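Local structure of CheQ (Campylobacter jejuni subsp. jejuni, 6A51) at residues Gln140-Glu145 / Met165-Tyr170; Asp132-Asn137 / Ile159-Ser164. The protein is a regulator that controls transcription of the core chemotaxis operon cheVAW, probably together with CheP. All blocks are in the same frame, centred on the assembly; numbering follows the deposited sequence.

Both contacts belong to the C-terminal part of CheQ, and their centres are about 9 Å apart. Contact 1 pairs strand 142-146 with strand 165-169, the middle strand of a three-stranded antiparallel sheet; contact 2 brings the C-terminal end of helix 127-134 against the other outer strand, 159-160, and the loop after it. Strand 165-169 is the physical bridge: Val167 N lies 2.7 Å from Ile159 O, a probable hydrogen bond. The loop leaving the helix meets strand 142-146 as well, with Leu136 CD1 3.6 Å from Ile142 CG2. Along the chain the four segments alternate, so helix end, strand, strand and strand form one interleaved unit.

Contact 1 (Gln140-Glu145 / Met165-Tyr170); sequences QHIYIE and MCVGYY
Strands Ile142-Glu145 and Met165-Tyr169 run as neighbours in a three-stranded antiparallel sheet, their axes approaching to 4.5 Å with directions at 153°. Tyr143-Gly168 and Glu145-Cys166 are hydrogen-bonded pairs, each with two N-H...O=C bonds, alternating with the non-hydrogen-bonded pairs Ile142-Tyr169 and Ile144-Val167; Tyr170 N to His141 O, 2.9 Å, extends the ladder. On the face bearing Tyr143, the ring folds back across the partner strand: CG sits between the backbone N and the carbonyl carbon (chi1 64°), which lays the ring over Gly168, whose CA makes a CH-pi contact 3.8 Å from the ring centroid. The other face carries Ile142, Ile144, Val167 and Tyr169; the two isoleucines pack on helices 88-95 and 127-134, and Val167 on Leu134. Ile144 and Val167 lie alongside, CG1 to CG2 4.0 Å. Met165, bent at chi2 and chi3, crosses Ile144 at about a right angle, CE to CG2 3.5 Å. Cys166 is disulfide-bonded to Cys147. Where the chain ends, the rings of His141 and Tyr170 form an offset stack, centroids 4.5 Å apart and planes at 22°; His141 NE2 is hydrogen-bonded to Phe94 O, and His141 CB lies 3.9 Å from the Tyr170 centroid.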
ATOM      1  N   GLN A 140     -12.122  -8.154  -0.741  1.00 44.89           N
ATOM      2  CA  GLN A 140     -11.687  -9.536  -0.737  1.00 38.43           C
ATOM      3  C   GLN A 140     -10.235  -9.640  -0.297  1.00 45.33           C
ATOM      4  O   GLN A 140      -9.403  -8.786  -0.618  1.00 44.74           O
ATOM      5  CB  GLN A 140     -11.861 -10.145  -2.125  1.00 45.54           C
ATOM      6  CG  GLN A 140     -13.122 -10.971  -2.256  1.00 36.45           C
ATOM      7  CD  GLN A 140     -13.567 -11.076  -3.673  1.00 49.84           C
ATOM      8  OE1 GLN A 140     -13.794 -10.058  -4.331  1.00 56.20           O
ATOM      9  NE2 GLN A 140     -13.686 -12.308  -4.178  1.00 74.50           N
ATOM     10  N   HIS A 141      -9.937 -10.686   0.461  1.00 35.36           N
ATOM     11  CA  HIS A 141      -8.566 -10.994   0.819  1.00 37.81           C
ATOM     12  C   HIS A 141      -8.001 -11.884  -0.280  1.00 40.49           C
ATOM     13  O   HIS A 141      -8.405 -13.038  -0.414  1.00 55.71           O
ATOM     14  CB  HIS A 141      -8.488 -11.665   2.187  1.00 37.57           C
ATOM     15  CG  HIS A 141      -7.113 -11.645   2.784  1.00 69.25           C
ATOM     16  ND1 HIS A 141      -6.866 -11.243   4.082  1.00 67.37           N
ATOM     17  CD2 HIS A 141      -5.905 -11.967   2.253  1.00 53.97           C
ATOM     18  CE1 HIS A 141      -5.568 -11.324   4.326  1.00 53.10           C
ATOM     19  NE2 HIS A 141      -4.963 -11.759   3.232  1.00 49.21           N
ATOM     20  N   ILE A 142      -7.086 -11.345  -1.071  1.00 37.15           N
ATOM     21  CA  ILE A 142      -6.431 -12.089  -2.140  1.00 34.78           C
ATOM     22  C   ILE A 142      -5.106 -12.624  -1.622  1.00 27.59           C
ATOM     23  O   ILE A 142      -4.475 -12.032  -0.748  1.00 32.62           O
ATOM     24  CB  ILE A 142      -6.227 -11.210  -3.395  1.00 21.78           C
ATOM     25  CG1 ILE A 142      -5.337 -10.015  -3.067  1.00 32.26           C
ATOM     26  CG2 ILE A 142      -7.567 -10.685  -3.898  1.00 20.77           C
ATOM     27  CD1 ILE A 142      -5.067  -9.097  -4.243  1.00 23.20           C
ATOM     28  N   TYR A 143      -4.683 -13.763  -2.155  1.00 27.87           N
ATOM     29  CA  TYR A 143      -3.316 -14.227  -2.008  1.00 22.35           C
ATOM     30  C   TYR A 143      -2.734 -14.498  -3.387  1.00 35.90           C
ATOM     31  O   TYR A 143      -3.465 -14.779  -4.344  1.00 26.26           O
ATOM     32  CB  TYR A 143      -3.204 -15.497  -1.161  1.00 22.02           C
ATOM     33  CG  TYR A 143      -3.885 -16.746  -1.718  1.00 22.56           C
ATOM     34  CD1 TYR A 143      -5.212 -17.033  -1.408  1.00 16.25           C
ATOM     35  CD2 TYR A 143      -3.191 -17.652  -2.510  1.00 25.25           C
ATOM     36  CE1 TYR A 143      -5.829 -18.177  -1.874  1.00 31.81           C
ATOM     37  CE2 TYR A 143      -3.804 -18.803  -2.990  1.00 29.69           C
ATOM     38  CZ  TYR A 143      -5.119 -19.054  -2.672  1.00 38.07           C
ATOM     39  OH  TYR A 143      -5.733 -20.190  -3.136  1.00 48.55           O
ATOM     40  N   ILE A 144      -1.405 -14.410  -3.466  1.00 26.30           N
ATOM     41  CA  ILE A 144      -0.649 -14.631  -4.690  1.00 33.71           C
ATOM     42  C   ILE A 144       0.327 -15.758  -4.414  1.00 33.70           C
ATOM     43  O   ILE A 144       1.054 -15.726  -3.420  1.00 32.56           O
ATOM     44  CB  ILE A 144       0.106 -13.367  -5.149  1.00 31.23           C
ATOM     45  CG1 ILE A 144      -0.849 -12.198  -5.344  1.00 30.86           C
ATOM     46  CG2 ILE A 144       0.860 -13.631  -6.455  1.00 18.08           C
ATOM     47  CD1 ILE A 144      -0.138 -10.874  -5.601  1.00 21.14           C
ATOM     48  N   GLU A 145       0.378 -16.726  -5.313  1.00 33.46           N
ATOM     49  CA  GLU A 145       1.082 -17.951  -4.998  1.00 39.97           C
ATOM     50  C   GLU A 145       1.493 -18.600  -6.304  1.00 39.38           C
ATOM     51  O   GLU A 145       0.796 -18.475  -7.309  1.00 37.74           O
ATOM     52  CB  GLU A 145       0.176 -18.889  -4.205  1.00 31.87           C
ATOM     53  CG  GLU A 145       0.808 -19.697  -3.138  1.00 43.43           C
ATOM     54  CD  GLU A 145      -0.232 -20.560  -2.444  1.00 56.84           C
ATOM     55  OE1 GLU A 145      -0.907 -21.340  -3.163  1.00 55.85           O
ATOM     56  OE2 GLU A 145      -0.397 -20.437  -1.200  1.00 45.88           O
ATOM     57  N   MET A 165       2.320 -17.807 -11.673  1.00 32.39           N
ATOM     58  CA  MET A 165       1.669 -17.259 -10.486  1.00 32.04           C
ATOM     59  C   MET A 165       0.153 -17.287 -10.618  1.00 34.58           C
ATOM     60  O   MET A 165      -0.399 -17.004 -11.686  1.00 38.47           O
ATOM     61  CB  MET A 165       2.110 -15.819 -10.198  1.00 38.14           C
ATOM     62  CG  MET A 165       3.597 -15.638 -10.000  1.00 53.55           C
ATOM     63  SD  MET A 165       4.239 -16.520  -8.567  1.00 50.59           S
ATOM     64  CE  MET A 165       3.715 -15.513  -7.196  1.00 46.79           C
ATOM     65  N   CYS A 166      -0.508 -17.599  -9.512  1.00 27.43           N
ATOM     66  CA  CYS A 166      -1.953 -17.664  -9.406  1.00 26.34           C
ATOM     67  C   CYS A 166      -2.424 -16.720  -8.309  1.00 33.72           C
ATOM     68  O   CYS A 166      -1.656 -16.327  -7.420  1.00 28.11           O
ATOM     69  CB  CYS A 166      -2.420 -19.096  -9.094  1.00 23.11           C
ATOM     70  SG  CYS A 166      -2.437 -20.159 -10.546  1.00 64.75           S
ATOM     71  N   VAL A 167      -3.713 -16.387  -8.352  1.00 27.00           N
ATOM     72  CA  VAL A 167      -4.341 -15.582  -7.312  1.00 26.14           C
ATOM     73  C   VAL A 167      -5.592 -16.289  -6.815  1.00 30.72           C
ATOM     74  O   VAL A 167      -6.425 -16.728  -7.620  1.00 37.40           O
ATOM     75  CB  VAL A 167      -4.688 -14.170  -7.812  1.00 23.75           C
ATOM     76  CG1 VAL A 167      -5.510 -13.411  -6.753  1.00 21.80           C
ATOM     77  CG2 VAL A 167      -3.437 -13.440  -8.138  1.00 18.59           C
ATOM     78  N   GLY A 168      -5.728 -16.381  -5.492  1.00 28.58           N
ATOM     79  CA  GLY A 168      -6.929 -16.878  -4.861  1.00 25.91           C
ATOM     80  C   GLY A 168      -7.455 -15.828  -3.902  1.00 33.07           C
ATOM     81  O   GLY A 168      -6.847 -14.769  -3.730  1.00 33.13           O
ATOM     82  N   TYR A 169      -8.599 -16.133  -3.282  1.00 41.42           N
ATOM     83  CA  TYR A 169      -9.235 -15.189  -2.360  1.00 53.76           C
ATOM     84  C   TYR A 169      -9.980 -15.951  -1.273  1.00 44.76           C
ATOM     85  O   TYR A 169     -10.327 -17.119  -1.437  1.00 54.38           O
ATOM     86  CB  TYR A 169     -10.209 -14.228  -3.080  1.00 44.08           C
ATOM     87  CG  TYR A 169     -11.013 -14.944  -4.135  1.00 52.72           C
ATOM     88  CD1 TYR A 169     -12.115 -15.720  -3.785  1.00 55.81           C
ATOM     89  CD2 TYR A 169     -10.633 -14.897  -5.480  1.00 45.58           C
ATOM     90  CE1 TYR A 169     -12.837 -16.418  -4.742  1.00 62.68           C
ATOM     91  CE2 TYR A 169     -11.343 -15.602  -6.454  1.00 56.36           C
ATOM     92  CZ  TYR A 169     -12.445 -16.358  -6.073  1.00 77.04           C
ATOM     93  OH  TYR A 169     -13.153 -17.056  -7.022  1.00 85.91           O
ATOM     94  N   TYR A 170     -10.232 -15.266  -0.162  1.00 57.45           N
ATOM     95  CA  TYR A 170     -11.153 -15.749   0.859  1.00 43.56           C
ATOM     96  C   TYR A 170     -11.886 -14.612   1.559  1.00 54.30           C
ATOM     97  O   TYR A 170     -12.061 -13.529   0.993  1.00 66.22           O
ATOM     98  CB  TYR A 170     -10.417 -16.579   1.888  1.00 55.28           C
ATOM     99  CG  TYR A 170      -9.579 -15.815   2.890  1.00 54.84           C
ATOM    100  CD1 TYR A 170      -8.229 -15.553   2.649  1.00 54.49           C
ATOM    101  CD2 TYR A 170     -10.117 -15.410   4.107  1.00 61.34           C
ATOM    102  CE1 TYR A 170      -7.439 -14.893   3.598  1.00 46.53           C
ATOM    103  CE2 TYR A 170      -9.342 -14.741   5.056  1.00 76.62           C
ATOM    104  CZ  TYR A 170      -8.004 -14.486   4.799  1.00 77.79           C
ATOM    105  OH  TYR A 170      -7.235 -13.822   5.745  1.00 85.15           O
TER

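Contact 2 (Asp132-Asn137 / Ile159-Ser164); sequences DFLGLN and IKITES
Phe133 overlaps Ile161 through one corner of its ring, CE2 lying 3.8 Å from Ile161 CG2 as the two side chains cross at a slant. The contact joins the end of helix 127-134, closed by a Schellman motif, to strand 159-160 and the start of the loop of the beta hairpin that returns as strand 165-169. The evidence for the motif is the positive phi of Gly135 (66°) together with two bonds back into the last turn, one of them Gly135 N to Asp132 O at 3.0 Å. The chain thereby swings off the helix, and Leu136 comes round to the same apolar patch as Phe133 and Leu134.

Ile161 presents CG2 to the helix. With CG1 placed between the backbone N and the carbonyl carbon (chi1 62°), CG2 falls anti to the carbonyl carbon, and this one methyl serves both Phe133 and Leu134, whose CD2 lies 3.9 Å away. Helix 109-113 meets the pair too, through Leu113 on Phe133 and through Ile110 and Leu113 on Ile161; Leu134 also touches Ile142 and Val167 of the sheet.

Ile159 meets the helix end with both of its branches. Its CG2 stands 4.2 Å from Leu134 CD2. The longer branch runs extended (chi2 162°), carrying CD1 toward the main chain of Leu134, 3.8 Å from Leu134 O. Across the two segments the association is apolar and modest, burying 205 Å² in all, and the nearest CA atoms, those of Leu134 and Ile159, are 7.7 Å apart, so the gap is bridged by side chains and Leu134 O. Leu136 adds a looser touch, its CD2 4.2 Å from Ile159 CD1.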
ATOM      1  N   ASP A 132      -8.685  -4.170  -9.761  1.00 29.37           N
ATOM      2  CA  ASP A 132      -9.405  -3.955 -11.015  1.00 32.37           C
ATOM      3  C   ASP A 132      -8.927  -4.921 -12.093  1.00 34.63           C
ATOM      4  O   ASP A 132      -9.735  -5.517 -12.816  1.00 40.96           O
ATOM      5  CB  ASP A 132      -9.226  -2.510 -11.483  1.00 27.87           C
ATOM      6  CG  ASP A 132      -9.880  -1.488 -10.549  1.00 37.89           C
ATOM      7  OD1 ASP A 132     -10.801  -1.857  -9.773  1.00 37.55           O
ATOM      8  OD2 ASP A 132      -9.462  -0.307 -10.598  1.00 39.64           O
ATOM      9  N   PHE A 133      -7.607  -5.083 -12.210  1.00 28.15           N
ATOM     10  CA  PHE A 133      -7.033  -6.073 -13.112  1.00 33.01           C
ATOM     11  C   PHE A 133      -7.571  -7.474 -12.822  1.00 28.66           C
ATOM     12  O   PHE A 133      -7.940  -8.213 -13.741  1.00 30.86           O
ATOM     13  CB  PHE A 133      -5.511  -6.017 -12.984  1.00 27.22           C
ATOM     14  CG  PHE A 133      -4.786  -7.114 -13.688  1.00 28.81           C
ATOM     15  CD1 PHE A 133      -4.667  -7.106 -15.082  1.00 30.62           C
ATOM     16  CD2 PHE A 133      -4.169  -8.130 -12.954  1.00 18.74           C
ATOM     17  CE1 PHE A 133      -3.954  -8.112 -15.749  1.00 27.38           C
ATOM     18  CE2 PHE A 133      -3.447  -9.145 -13.600  1.00 24.61           C
ATOM     19  CZ  PHE A 133      -3.346  -9.139 -15.003  1.00 30.76           C
ATOM     20  N   LEU A 134      -7.652  -7.844 -11.549  1.00 20.33           N
ATOM     21  CA  LEU A 134      -8.179  -9.149 -11.177  1.00 24.27           C
ATOM     22  C   LEU A 134      -9.691  -9.255 -11.337  1.00 31.83           C
ATOM     23  O   LEU A 134     -10.221 -10.368 -11.267  1.00 28.13           O
ATOM     24  CB  LEU A 134      -7.803  -9.461  -9.724  1.00 24.45           C
ATOM     25  CG  LEU A 134      -6.308  -9.566  -9.447  1.00 28.60           C
ATOM     26  CD1 LEU A 134      -6.087  -9.784  -7.975  1.00 21.02           C
ATOM     27  CD2 LEU A 134      -5.713 -10.714 -10.276  1.00 24.44           C
ATOM     28  N   GLY A 135     -10.398  -8.140 -11.520  1.00 26.64           N
ATOM     29  CA  GLY A 135     -11.847  -8.184 -11.553  1.00 27.23           C
ATOM     30  C   GLY A 135     -12.495  -8.573 -10.240  1.00 35.54           C
ATOM     31  O   GLY A 135     -13.572  -9.177 -10.244  1.00 32.68           O
ATOM     32  N   LEU A 136     -11.872  -8.238  -9.115  1.00 18.36           N
ATOM     33  CA  LEU A 136     -12.399  -8.563  -7.801  1.00 37.42           C
ATOM     34  C   LEU A 136     -12.836  -7.292  -7.093  1.00 34.50           C
ATOM     35  O   LEU A 136     -12.505  -6.172  -7.500  1.00 32.47           O
ATOM     36  CB  LEU A 136     -11.359  -9.302  -6.953  1.00 30.01           C
ATOM     37  CG  LEU A 136     -10.798 -10.562  -7.603  1.00 32.88           C
ATOM     38  CD1 LEU A 136      -9.778 -11.180  -6.687  1.00 26.22           C
ATOM     39  CD2 LEU A 136     -11.898 -11.561  -7.933  1.00 26.39           C
ATOM     40  N   ASN A 137     -13.593  -7.491  -6.021  1.00 34.98           N
ATOM     41  CA  ASN A 137     -14.093  -6.400  -5.201  1.00 46.13           C
ATOM     42  C   ASN A 137     -13.098  -6.084  -4.091  1.00 39.79           C
ATOM     43  O   ASN A 137     -12.428  -6.972  -3.558  1.00 42.63           O
ATOM     44  CB  ASN A 137     -15.463  -6.754  -4.615  1.00 31.15           C
ATOM     45  CG  ASN A 137     -16.567  -6.759  -5.678  1.00 53.82           C
ATOM     46  OD1 ASN A 137     -16.580  -5.923  -6.593  1.00 44.24           O
ATOM     47  ND2 ASN A 137     -17.491  -7.703  -5.562  1.00 51.31           N
ATOM     48  N   ILE A 159      -7.401 -17.692 -10.659  1.00 26.76           N
ATOM     49  CA  ILE A 159      -6.969 -16.695 -11.634  1.00 23.31           C
ATOM     50  C   ILE A 159      -5.468 -16.828 -11.833  1.00 27.83           C
ATOM     51  O   ILE A 159      -4.686 -16.715 -10.881  1.00 40.01           O
ATOM     52  CB  ILE A 159      -7.324 -15.271 -11.186  1.00 28.25           C
ATOM     53  CG1 ILE A 159      -8.825 -15.097 -11.006  1.00 26.31           C
ATOM     54  CG2 ILE A 159      -6.853 -14.268 -12.225  1.00 27.38           C
ATOM     55  CD1 ILE A 159      -9.179 -13.887 -10.166  1.00 25.32           C
ATOM     56  N   LYS A 160      -5.052 -17.041 -13.070  1.00 24.26           N
ATOM     57  CA  LYS A 160      -3.642 -17.229 -13.382  1.00 25.56           C
ATOM     58  C   LYS A 160      -3.152 -16.012 -14.166  1.00 23.57           C
ATOM     59  O   LYS A 160      -3.682 -15.705 -15.240  1.00 29.92           O
ATOM     60  CB  LYS A 160      -3.431 -18.538 -14.153  1.00 16.73           C
ATOM     61  CG  LYS A 160      -1.960 -18.831 -14.414  1.00 28.20           C
ATOM     62  CD  LYS A 160      -1.652 -20.286 -14.775  1.00 29.24           C
ATOM     63  CE  LYS A 160      -0.145 -20.452 -15.022  1.00 37.96           C
ATOM     64  NZ  LYS A 160       0.279 -21.754 -15.639  1.00 40.79           N
ATOM     65  N   ILE A 161      -2.161 -15.306 -13.619  1.00 21.39           N
ATOM     66  CA  ILE A 161      -1.744 -14.010 -14.144  1.00 25.11           C
ATOM     67  C   ILE A 161      -0.344 -14.026 -14.719  1.00 23.23           C
ATOM     68  O   ILE A 161       0.109 -12.999 -15.239  1.00 36.13           O
ATOM     69  CB  ILE A 161      -1.847 -12.924 -13.065  1.00 35.42           C
ATOM     70  CG1 ILE A 161      -0.902 -13.265 -11.909  1.00 25.26           C
ATOM     71  CG2 ILE A 161      -3.291 -12.789 -12.590  1.00 21.91           C
ATOM     72  CD1 ILE A 161      -1.022 -12.282 -10.755  1.00 25.16           C
ATOM     73  N   THR A 162       0.347 -15.159 -14.656  1.00 26.16           N
ATOM     74  CA  THR A 162       1.757 -15.297 -15.003  1.00 24.58           C
ATOM     75  C   THR A 162       1.962 -16.751 -15.377  1.00 32.65           C
ATOM     76  O   THR A 162       1.170 -17.613 -14.990  1.00 28.56           O
ATOM     77  CB  THR A 162       2.642 -14.878 -13.823  1.00 26.93           C
ATOM     78  OG1 THR A 162       2.847 -13.463 -13.875  1.00 34.30           O
ATOM     79  CG2 THR A 162       3.975 -15.618 -13.769  1.00 39.81           C
ATOM     80  N   GLU A 163       3.000 -17.016 -16.169  1.00 40.16           N
ATOM     81  CA  GLU A 163       3.405 -18.389 -16.458  1.00 37.96           C
ATOM     82  C   GLU A 163       3.326 -19.277 -15.217  1.00 40.03           C
ATOM     83  O   GLU A 163       2.914 -20.434 -15.306  1.00 35.82           O
ATOM     84  CB  GLU A 163       4.821 -18.396 -17.025  1.00 31.83           C
ATOM     85  CG  GLU A 163       5.054 -19.466 -18.058  1.00 65.44           C
ATOM     86  CD  GLU A 163       5.927 -18.985 -19.215  1.00 91.04           C
ATOM     87  OE1 GLU A 163       5.462 -19.081 -20.384  1.00 67.56           O
ATOM     88  OE2 GLU A 163       7.064 -18.514 -18.953  1.00 77.35           O
ATOM     89  N   SER A 164       3.652 -18.721 -14.047  1.00 41.87           N
ATOM     90  CA  SER A 164       3.769 -19.489 -12.817  1.00 37.47           C
ATOM     91  C   SER A 164       2.940 -18.991 -11.624  1.00 51.72           C
ATOM     92  O   SER A 164       2.897 -19.697 -10.609  1.00 36.31           O
ATOM     93  CB  SER A 164       5.237 -19.516 -12.378  1.00 35.95           C
ATOM     94  OG  SER A 164       5.670 -18.175 -12.163  1.00 46.63           O
TER